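Putative peptidase (Bacteroides fragilis, PDB 5DYN) is a piece of a clostripain-family (C11) cysteine protease whose whole form probably activates the secreted B. fragilis toxin by proteolytic cleavage. Local coordinates at residues 20-25 against 114-119; 53-58 against 66-71. All coordinates share one frame; numbering follows the deposited sequence.

Contact 1: residues 20-25 against 114-119; sequences VYMIAQ and VFWSHG. With NA (sodium ion), chain C; NA (sodium ion), chain D.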
loop_
_atom_site.group_PDB
_atom_site.type_symbol
_atom_site.label_atom_id
_atom_site.label_comp_id
_atom_site.label_asym_id
_atom_site.label_seq_id
_atom_site.Cartn_x
_atom_site.Cartn_y
_atom_site.Cartn_z
ATOM N N VAL A 20 -2.389 1.169 13.848
ATOM C CA VAL A 20 -2.849 0.221 12.840
ATOM C C VAL A 20 -4.333 0.447 12.572
ATOM O O VAL A 20 -5.175 0.211 13.439
ATOM C CB VAL A 20 -2.604 -1.235 13.265
ATOM C CG1 VAL A 20 -3.131 -2.191 12.208
ATOM C CG2 VAL A 20 -1.120 -1.472 13.496
ATOM N N TYR A 21 -4.642 0.924 11.370
ATOM C CA TYR A 21 -6.004 1.298 11.011
ATOM C C TYR A 21 -6.685 0.183 10.223
ATOM O O TYR A 21 -6.382 -0.034 9.052
ATOM C CB TYR A 21 -6.000 2.598 10.200
ATOM C CG TYR A 21 -7.327 3.326 10.186
ATOM C CD1 TYR A 21 -8.346 2.938 9.325
ATOM C CD2 TYR A 21 -7.559 4.402 11.031
ATOM C CE1 TYR A 21 -9.560 3.597 9.312
ATOM C CE2 TYR A 21 -8.772 5.070 11.023
ATOM C CZ TYR A 21 -9.767 4.664 10.159
ATOM O OH TYR A 21 -10.975 5.324 10.141
ATOM N N MET A 22 -7.614 -0.515 10.866
ATOM C CA MET A 22 -8.251 -1.670 10.245
ATOM C C MET A 22 -9.685 -1.401 9.801
ATOM O O MET A 22 -10.614 -1.419 10.611
ATOM C CB MET A 22 -8.234 -2.861 11.199
ATOM C CG MET A 22 -6.878 -3.142 11.804
ATOM S SD MET A 22 -6.850 -4.737 12.635
ATOM C CE MET A 22 -5.458 -4.490 13.713
ATOM N N ILE A 23 -9.855 -1.155 8.509
ATOM C CA ILE A 23 -11.182 -1.093 7.920
ATOM C C ILE A 23 -11.598 -2.522 7.584
ATOM O O ILE A 23 -11.398 -2.996 6.465
ATOM C CB ILE A 23 -11.208 -0.200 6.667
ATOM C CG1 ILE A 23 -10.597 1.166 6.986
ATOM C CG2 ILE A 23 -12.628 -0.057 6.138
ATOM C CD1 ILE A 23 -10.445 2.071 5.782
ATOM N N ALA A 24 -12.163 -3.210 8.571
ATOM C CA ALA A 24 -12.410 -4.643 8.457
ATOM C C ALA A 24 -13.887 -4.990 8.285
ATOM O O ALA A 24 -14.259 -6.162 8.329
ATOM C CB ALA A 24 -11.847 -5.359 9.674
ATOM N N GLN A 25 -14.727 -3.981 8.081
ATOM C CA GLN A 25 -16.154 -4.222 7.892
ATOM C C GLN A 25 -16.410 -4.667 6.458
ATOM O O GLN A 25 -17.049 -3.968 5.667
ATOM C CB GLN A 25 -16.972 -2.976 8.235
ATOM C CG GLN A 25 -18.467 -3.231 8.346
ATOM C CD GLN A 25 -19.197 -2.062 8.960
ATOM O OE1 GLN A 25 -18.836 -1.592 10.036
ATOM N NE2 GLN A 25 -20.221 -1.571 8.271
ATOM N N VAL A 114 -0.189 1.845 9.837
ATOM C CA VAL A 114 -0.517 0.657 9.064
ATOM C C VAL A 114 -1.938 0.761 8.528
ATOM O O VAL A 114 -2.863 1.137 9.251
ATOM C CB VAL A 114 -0.379 -0.623 9.912
ATOM C CG1 VAL A 114 -0.740 -1.856 9.094
ATOM C CG2 VAL A 114 1.029 -0.736 10.462
ATOM N N PHE A 115 -2.109 0.433 7.255
ATOM C CA PHE A 115 -3.415 0.519 6.621
ATOM C C PHE A 115 -3.923 -0.870 6.254
ATOM O O PHE A 115 -3.384 -1.532 5.365
ATOM C CB PHE A 115 -3.339 1.427 5.397
ATOM C CG PHE A 115 -2.970 2.844 5.730
ATOM C CD1 PHE A 115 -1.639 3.223 5.833
ATOM C CD2 PHE A 115 -3.953 3.792 5.961
ATOM C CE1 PHE A 115 -1.296 4.527 6.147
ATOM C CE2 PHE A 115 -3.615 5.098 6.274
ATOM C CZ PHE A 115 -2.287 5.464 6.366
ATOM N N TRP A 116 -4.971 -1.293 6.955
ATOM C CA TRP A 116 -5.450 -2.671 6.935
ATOM C C TRP A 116 -6.863 -2.752 6.367
ATOM O O TRP A 116 -7.830 -2.454 7.075
ATOM C CB TRP A 116 -5.419 -3.242 8.359
ATOM C CG TRP A 116 -5.465 -4.746 8.478
ATOM C CD1 TRP A 116 -4.424 -5.572 8.799
ATOM C CD2 TRP A 116 -6.612 -5.594 8.315
ATOM N NE1 TRP A 116 -4.849 -6.878 8.837
ATOM C CE2 TRP A 116 -6.186 -6.920 8.541
ATOM C CE3 TRP A 116 -7.956 -5.364 7.995
ATOM C CZ2 TRP A 116 -7.053 -8.009 8.454
ATOM C CZ3 TRP A 116 -8.813 -6.445 7.908
ATOM C CH2 TRP A 116 -8.358 -7.752 8.138
ATOM N N SER A 117 -6.977 -3.153 5.101
ATOM C CA SER A 117 -8.280 -3.317 4.450
ATOM C C SER A 117 -8.141 -3.878 3.037
ATOM O O SER A 117 -7.090 -4.395 2.663
ATOM C CB SER A 117 -9.030 -1.984 4.392
ATOM O OG SER A 117 -10.400 -2.184 4.111
ATOM N N HIS A 118 -9.213 -3.774 2.257
ATOM C CA HIS A 118 -9.145 -4.038 0.823
ATOM C C HIS A 118 -8.484 -2.854 0.131
ATOM O O HIS A 118 -8.539 -1.729 0.628
ATOM C CB HIS A 118 -10.534 -4.286 0.231
ATOM C CG HIS A 118 -11.049 -5.672 0.460
ATOM N ND1 HIS A 118 -10.392 -6.795 0.007
ATOM C CD2 HIS A 118 -12.167 -6.116 1.084
ATOM C CE1 HIS A 118 -11.077 -7.872 0.349
ATOM N NE2 HIS A 118 -12.159 -7.488 1.002
ATOM N N GLY A 119 -7.866 -3.104 -1.016
ATOM C CA GLY A 119 -7.149 -2.066 -1.726
ATOM C C GLY A 119 -7.370 -2.119 -3.223
ATOM O O GLY A 119 -7.586 -3.188 -3.794
HETATM NA NA NA C . -18.329 0.764 9.822
HETATM NA NA NA D . -18.304 -2.366 12.297
#

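Contact 2: residues 53-58 against 66-71; sequences LLVYID and IRLGKD. With NA (sodium ion), chain C; NA (sodium ion), chain D.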
loop_
_atom_site.group_PDB
_atom_site.type_symbol
_atom_site.label_atom_id
_atom_site.label_comp_id
_atom_site.label_asym_id
_atom_site.label_seq_id
_atom_site.Cartn_x
_atom_site.Cartn_y
_atom_site.Cartn_z
ATOM N N LEU A 53 1.862 0.609 20.329
ATOM C CA LEU A 53 1.067 0.034 19.251
ATOM C C LEU A 53 -0.415 0.260 19.494
ATOM O O LEU A 53 -1.034 -0.408 20.323
ATOM C CB LEU A 53 1.335 -1.459 19.095
ATOM C CG LEU A 53 0.561 -2.130 17.957
ATOM C CD1 LEU A 53 0.886 -1.467 16.622
ATOM C CD2 LEU A 53 0.845 -3.623 17.899
ATOM N N LEU A 54 -0.979 1.209 18.763
ATOM C CA LEU A 54 -2.401 1.481 18.854
ATOM C C LEU A 54 -3.120 0.791 17.705
ATOM O O LEU A 54 -2.588 0.676 16.602
ATOM C CB LEU A 54 -2.668 2.986 18.851
ATOM C CG LEU A 54 -2.621 3.676 20.221
ATOM C CD1 LEU A 54 -1.296 3.465 20.938
ATOM C CD2 LEU A 54 -2.897 5.151 20.075
ATOM N N VAL A 55 -4.325 0.313 17.976
ATOM C CA VAL A 55 -5.082 -0.425 16.982
ATOM C C VAL A 55 -6.499 0.105 16.880
ATOM O O VAL A 55 -7.248 0.098 17.856
ATOM C CB VAL A 55 -5.131 -1.933 17.312
ATOM C CG1 VAL A 55 -6.236 -2.616 16.527
ATOM C CG2 VAL A 55 -3.783 -2.589 17.050
ATOM N N TYR A 56 -6.861 0.578 15.696
ATOM C CA TYR A 56 -8.251 0.890 15.408
ATOM C C TYR A 56 -8.841 -0.270 14.611
ATOM O O TYR A 56 -8.362 -0.592 13.524
ATOM C CB TYR A 56 -8.377 2.207 14.640
ATOM C CG TYR A 56 -9.792 2.516 14.215
ATOM C CD1 TYR A 56 -10.704 3.054 15.113
ATOM C CD2 TYR A 56 -10.220 2.258 12.919
ATOM C CE1 TYR A 56 -12.001 3.334 14.729
ATOM C CE2 TYR A 56 -11.512 2.531 12.528
ATOM C CZ TYR A 56 -12.400 3.070 13.437
ATOM O OH TYR A 56 -13.693 3.344 13.049
ATOM N N ILE A 57 -9.864 -0.910 15.162
ATOM C CA ILE A 57 -10.477 -2.052 14.497
ATOM C C ILE A 57 -11.981 -1.859 14.350
ATOM O O ILE A 57 -12.705 -1.667 15.330
ATOM C CB ILE A 57 -10.180 -3.378 15.253
ATOM C CG1 ILE A 57 -11.101 -4.504 14.772
ATOM C CG2 ILE A 57 -10.289 -3.187 16.759
ATOM C CD1 ILE A 57 -10.740 -5.056 13.405
ATOM N N ASP A 58 -12.441 -1.896 13.106
ATOM C CA ASP A 58 -13.857 -1.771 12.800
ATOM C C ASP A 58 -14.313 -2.984 11.995
ATOM O O ASP A 58 -14.306 -2.959 10.762
ATOM C CB ASP A 58 -14.131 -0.477 12.032
ATOM C CG ASP A 58 -15.612 -0.213 11.847
ATOM O OD1 ASP A 58 -16.419 -0.836 12.568
ATOM O OD2 ASP A 58 -15.971 0.620 10.985
ATOM N N ILE A 66 -7.765 0.759 20.548
ATOM C CA ILE A 66 -7.117 0.114 21.676
ATOM C C ILE A 66 -5.607 0.283 21.623
ATOM O O ILE A 66 -5.060 0.775 20.637
ATOM C CB ILE A 66 -7.443 -1.393 21.732
ATOM C CG1 ILE A 66 -6.756 -2.125 20.581
ATOM C CG2 ILE A 66 -8.949 -1.621 21.707
ATOM C CD1 ILE A 66 -7.070 -3.598 20.524
ATOM N N ARG A 67 -4.945 -0.126 22.697
ATOM C CA ARG A 67 -3.495 -0.104 22.770
ATOM C C ARG A 67 -3.003 -1.447 23.279
ATOM O O ARG A 67 -3.494 -1.949 24.288
ATOM C CB ARG A 67 -3.013 1.027 23.680
ATOM C CG ARG A 67 -1.510 1.043 23.888
ATOM C CD ARG A 67 -1.084 2.117 24.875
ATOM N NE ARG A 67 0.370 2.186 24.985
ATOM C CZ ARG A 67 1.090 1.454 25.831
ATOM N NH1 ARG A 67 0.488 0.600 26.650
ATOM N NH2 ARG A 67 2.410 1.577 25.863
ATOM N N LEU A 68 -2.044 -2.034 22.575
ATOM C CA LEU A 68 -1.517 -3.338 22.960
ATOM C C LEU A 68 -0.313 -3.185 23.879
ATOM O O LEU A 68 0.825 -3.409 23.472
ATOM C CB LEU A 68 -1.137 -4.153 21.723
ATOM C CG LEU A 68 -2.270 -4.445 20.735
ATOM C CD1 LEU A 68 -1.804 -5.395 19.644
ATOM C CD2 LEU A 68 -3.490 -5.001 21.453
ATOM N N GLY A 69 -0.573 -2.795 25.122
ATOM C CA GLY A 69 0.481 -2.648 26.106
ATOM C C GLY A 69 0.704 -3.936 26.870
ATOM O O GLY A 69 0.056 -4.946 26.605
ATOM N N LYS A 70 1.632 -3.901 27.819
ATOM C CA LYS A 70 1.901 -5.056 28.668
ATOM C C LYS A 70 1.488 -4.767 30.100
ATOM O O LYS A 70 1.670 -3.649 30.582
ATOM C CB LYS A 70 3.381 -5.432 28.623
ATOM C CG LYS A 70 3.896 -5.827 27.254
ATOM C CD LYS A 70 5.397 -6.044 27.307
ATOM C CE LYS A 70 5.941 -6.581 26.002
ATOM N NZ LYS A 70 7.420 -6.738 26.070
ATOM N N ASP A 71 0.937 -5.764 30.787
ATOM C CA ASP A 71 0.634 -5.591 32.201
ATOM C C ASP A 71 1.938 -5.612 32.996
ATOM O O ASP A 71 3.011 -5.828 32.436
ATOM C CB ASP A 71 -0.356 -6.655 32.705
ATOM C CG ASP A 71 0.142 -8.086 32.534
ATOM O OD1 ASP A 71 1.357 -8.314 32.360
ATOM O OD2 ASP A 71 -0.703 -9.004 32.599
HETATM NA NA NA C . -18.329 0.764 9.822
HETATM NA NA NA D . -18.304 -2.366 12.297
#

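Contact 1: residues 20-25 against 114-119
S117 OG donates to I23 O at 2.7 Å, meeting a lone pair in the carbonyl plane at the C-terminal side of the paired segments. With chi1 at -164° the hydroxyl turns from its own N toward strand 16-23, which also sets it against I23 CB. I23 O takes a second bond from N26 ND2. Further back the strands pair in parallel: Y21 N gives its hydrogen to V114 O (2.8 Å, nearly straight) and Y21 O receives W116 N. The next bond, I23 N to W116 O, is weak and bent to 127°, and M22 CA adds a CH...O contact to the same oxygen.

On the face of V20, M22 and W116, the sulfur of M22 lies over the five-membered ring of the indole, SD 4.4 Å from its centroid and 12° off the normal, a Met-aromatic contact. A24 CB reaches W116 CZ3 at 3.7 Å, and D35 OD2 accepts from W116 NE1. V20 and V114 set CG1 by CG1 and CG2 by CG2. Helix 29-43 covers this face; Y21, on the other, meets helix 92-105. H118-G119, following strand 110-116, is consistent with the His-Gly motif of clan CD peptidases. That strand also pairs in parallel with a neighbouring subunit of different sequence, probably the rest of the same protease, so the central sheet of the alpha/beta fold runs on across the interface. S117 OG, bonded also to Q4 N of that subunit, ties the intramolecular contact to this interface.

Contact 2: residues 53-58 against 66-71
I66 runs alongside V55 in an antiparallel hydrogen-bonded pair, the two side chains pointing the same way. From I66 CB, CG1 leaves between the backbone N and the carbonyl carbon (chi1 70°), a crowded position that lays it 3.7 Å from V55 CB and 3.6 Å from V55 O. Beyond it the chain is extended, and CD1 continues past V55 CB to CG1. Both backbone bonds of the pair, V55 N to I66 O and I66 N to V55 O, are 2.8 Å long and nearly straight.

These strands, 51-58 and 64-70, form a beta hairpin that turns the clostripain-family sheet from parallel to antiparallel: 51-58 runs parallel to 16-23, and 64-70 lies antiparallel beside it. Their short segments run at 144°, well away from exact antiparallelism. One step on, L68 N bonds to L53 O (3.0 Å), and L68 CD1 packs against L53 CD2 at 3.6 Å. Helix 29-43 covers this face through M39 and M43.

On the opposite face L54 CD1 lies across the aliphatic part of R67, nearest CG at 3.8 Å. R67 is extended from CG to NE, which carries its guanidinium past the leucine to A48 O, bonded by NH2. Y106 touches both L54 and R67.

The two contacts share one sheet, because strand 16-23 lies beside strand 51-58; their centres are about 14 Å apart. Backbone bonds join them directly, V20 N to L54 O and M22 N to Y56 O, both 2.8 Å. On the face turned to helix 29-43, M22 CE packs on V55 CG1 at 3.5 Å. Q25 OE1 bridges two sodium ions. One, 2.4 Å from Q25 OE1, also takes D58 OD2 (2.6 Å), Q87 and D5 of the neighbouring subunit of different sequence; the other takes D58 OD1, with D59, S61 and E86 completing its site. Along the chain, the whole hairpin falls between the two strands joined in contact 1.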